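Local structure of lytic polysaccharide monooxygenase (Neurospora crassa, 4QI8) at residues G134-R139 with L163-G168. The protein is a copper-dependent monooxygenase of family AA9 that probably cleaves cellulose chains oxidatively, using a reductant together with molecular oxygen or hydrogen peroxide. Residues are numbered along the deposited sequence; the frame is centred on the assembly and turned at random.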
loop_
_atom_site.group_PDB
_atom_site.type_symbol
_atom_site.label_atom_id
_atom_site.label_comp_id
_atom_site.label_asym_id
_atom_site.label_seq_id
_atom_site.Cartn_x
_atom_site.Cartn_y
_atom_site.Cartn_z
ATOM N N GLY A 134 -11.183 -15.239 0.967
ATOM C CA GLY A 134 -12.240 -14.319 0.613
ATOM C C GLY A 134 -11.741 -13.310 -0.394
ATOM O O GLY A 134 -10.624 -13.416 -0.886
ATOM N N SER A 135 -12.578 -12.335 -0.709
ATOM C CA SER A 135 -12.154 -11.225 -1.552
ATOM C C SER A 135 -11.468 -10.173 -0.701
ATOM O O SER A 135 -11.892 -9.920 0.425
ATOM C CB SER A 135 -13.349 -10.625 -2.273
ATOM O OG SER A 135 -13.948 -11.579 -3.131
ATOM N N TYR A 136 -10.426 -9.561 -1.258
ATOM C CA TYR A 136 -9.610 -8.589 -0.540
ATOM C C TYR A 136 -9.206 -7.431 -1.439
ATOM O O TYR A 136 -9.020 -7.605 -2.651
ATOM C CB TYR A 136 -8.298 -9.214 -0.062
ATOM C CG TYR A 136 -8.364 -10.098 1.163
ATOM C CD1 TYR A 136 -8.826 -11.411 1.082
ATOM C CD2 TYR A 136 -7.921 -9.635 2.392
ATOM C CE1 TYR A 136 -8.862 -12.226 2.199
ATOM C CE2 TYR A 136 -7.946 -10.441 3.515
ATOM C CZ TYR A 136 -8.404 -11.736 3.411
ATOM O OH TYR A 136 -8.418 -12.506 4.555
ATOM N N LEU A 137 -9.019 -6.261 -0.827
ATOM C CA LEU A 137 -8.246 -5.203 -1.439
ATOM C C LEU A 137 -6.820 -5.267 -0.916
ATOM O O LEU A 137 -6.600 -5.482 0.285
ATOM C CB LEU A 137 -8.839 -3.838 -1.109
ATOM C CG LEU A 137 -10.267 -3.629 -1.610
ATOM C CD1 LEU A 137 -10.822 -2.297 -1.117
ATOM C CD2 LEU A 137 -10.309 -3.679 -3.120
ATOM N N LEU A 138 -5.867 -5.051 -1.824
ATOM C CA LEU A 138 -4.456 -4.926 -1.489
ATOM C C LEU A 138 -4.028 -3.511 -1.825
ATOM O O LEU A 138 -4.011 -3.128 -2.994
ATOM C CB LEU A 138 -3.621 -5.937 -2.265
ATOM C CG LEU A 138 -2.100 -5.812 -2.120
ATOM C CD1 LEU A 138 -1.606 -6.038 -0.698
ATOM C CD2 LEU A 138 -1.430 -6.772 -3.075
ATOM N N ARG A 139 -3.746 -2.728 -0.790
ATOM C CA ARG A 139 -3.329 -1.343 -0.943
ATOM C C ARG A 139 -1.809 -1.270 -0.981
ATOM O O ARG A 139 -1.134 -1.750 -0.072
ATOM C CB ARG A 139 -3.876 -0.502 0.218
ATOM C CG ARG A 139 -3.426 0.946 0.248
ATOM C CD ARG A 139 -4.058 1.660 1.432
ATOM N NE ARG A 139 -3.646 3.059 1.528
ATOM C CZ ARG A 139 -2.514 3.470 2.080
ATOM N NH1 ARG A 139 -1.686 2.587 2.631
ATOM N NH2 ARG A 139 -2.215 4.760 2.097
ATOM N N LEU A 163 -8.296 -8.662 -5.191
ATOM C CA LEU A 163 -7.851 -10.056 -5.096
ATOM C C LEU A 163 -8.961 -10.972 -4.617
ATOM O O LEU A 163 -9.847 -10.569 -3.863
ATOM C CB LEU A 163 -6.699 -10.210 -4.096
ATOM C CG LEU A 163 -5.478 -9.321 -4.269
ATOM C CD1 LEU A 163 -4.448 -9.678 -3.206
ATOM C CD2 LEU A 163 -4.876 -9.443 -5.668
ATOM N N SER A 164 -8.883 -12.223 -5.048
ATOM C CA SER A 164 -9.629 -13.320 -4.444
ATOM C C SER A 164 -8.596 -14.262 -3.837
ATOM O O SER A 164 -7.874 -14.938 -4.563
ATOM C CB SER A 164 -10.474 -14.035 -5.488
ATOM O OG SER A 164 -11.106 -15.164 -4.922
ATOM N N ILE A 165 -8.498 -14.259 -2.508
ATOM C CA ILE A 165 -7.482 -15.035 -1.811
ATOM C C ILE A 165 -8.082 -16.384 -1.437
ATOM O O ILE A 165 -9.133 -16.453 -0.800
ATOM C CB ILE A 165 -6.933 -14.289 -0.576
ATOM C CG1 ILE A 165 -6.222 -13.005 -1.032
ATOM C CG2 ILE A 165 -5.989 -15.189 0.214
ATOM C CD1 ILE A 165 -5.600 -12.165 0.087
ATOM N N THR A 166 -7.420 -17.450 -1.869
ATOM C CA THR A 166 -7.908 -18.806 -1.670
ATOM C C THR A 166 -7.014 -19.585 -0.716
ATOM O O THR A 166 -5.882 -19.196 -0.441
ATOM C CB THR A 166 -7.942 -19.558 -3.001
ATOM O OG1 THR A 166 -6.608 -19.672 -3.510
ATOM C CG2 THR A 166 -8.810 -18.829 -4.016
ATOM N N GLY A 167 -7.537 -20.701 -0.216
ATOM C CA GLY A 167 -6.771 -21.610 0.619
ATOM C C GLY A 167 -6.300 -21.000 1.921
ATOM O O GLY A 167 -5.162 -21.209 2.338
ATOM N N GLY A 168 -7.179 -20.263 2.581
ATOM C CA GLY A 168 -6.769 -19.506 3.747
ATOM C C GLY A 168 -6.620 -20.358 4.988
ATOM O O GLY A 168 -6.701 -21.592 4.945
#
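Tyr136 and Ile165 meet on the face of the sheet that also carries Leu163, the two side chains crossing at about a right angle. The Ile165 CD1 methyl lies over one ring face, 3.8 Å from the ring centroid and 24° off the normal. It is displaced toward the rim, coming within 3.5 Å of Tyr136 CD1, in a CH-pi contact. Ile165 keeps CG1 anti to its carbonyl carbon (chi1 -64°) with the chain extended beyond, which carries CD1 onto the ring. On the same face, Leu163 CD1 packs 3.9 Å from Leu138 CB.

Beneath these side chains the backbones pair in antiparallel fashion, although the axes of the two short strand segments are splayed, their N-to-C directions 131° apart. Tyr136 and Leu163 form a hydrogen-bonded pair, Tyr136 N to Leu163 O at 2.9 Å and Leu163 N to Tyr136 O at 2.8 Å. Gly134 and Ile165 form a second such pair, in which Ile165 N reaches Gly134 O at 2.8 Å and Gly134 N returns the bond to Ile165 O at 3.0 Å. Between them lies the non-hydrogen-bonded pair Ser135-Ser164, whose side chains point to the opposite face; here Ser135 CA approaches Leu163 O at 3.3 Å as a CA-H...O contact. Gly134 has a positive phi in an extended conformation that glycine reaches readily.

Farther out, the Tyr136 hydroxyl is hydrogen-bonded to Lys132 O, tethering the far end of the ring, and Leu80 of strand 76-82 touches both Tyr136 and Leu138. Val56 of strand 54-57 packs on Ile165. The contact thus joins the start of strand 134-144 to the end of strand 155-166, hairpin partners in the AA9 beta-sandwich, away from the copper site. Paired main-chain bonds set the register, while a largely apolar, buried face packs against the ring through CH-pi and van der Waals contact and the bond to Lys132 O satisfies its polar end.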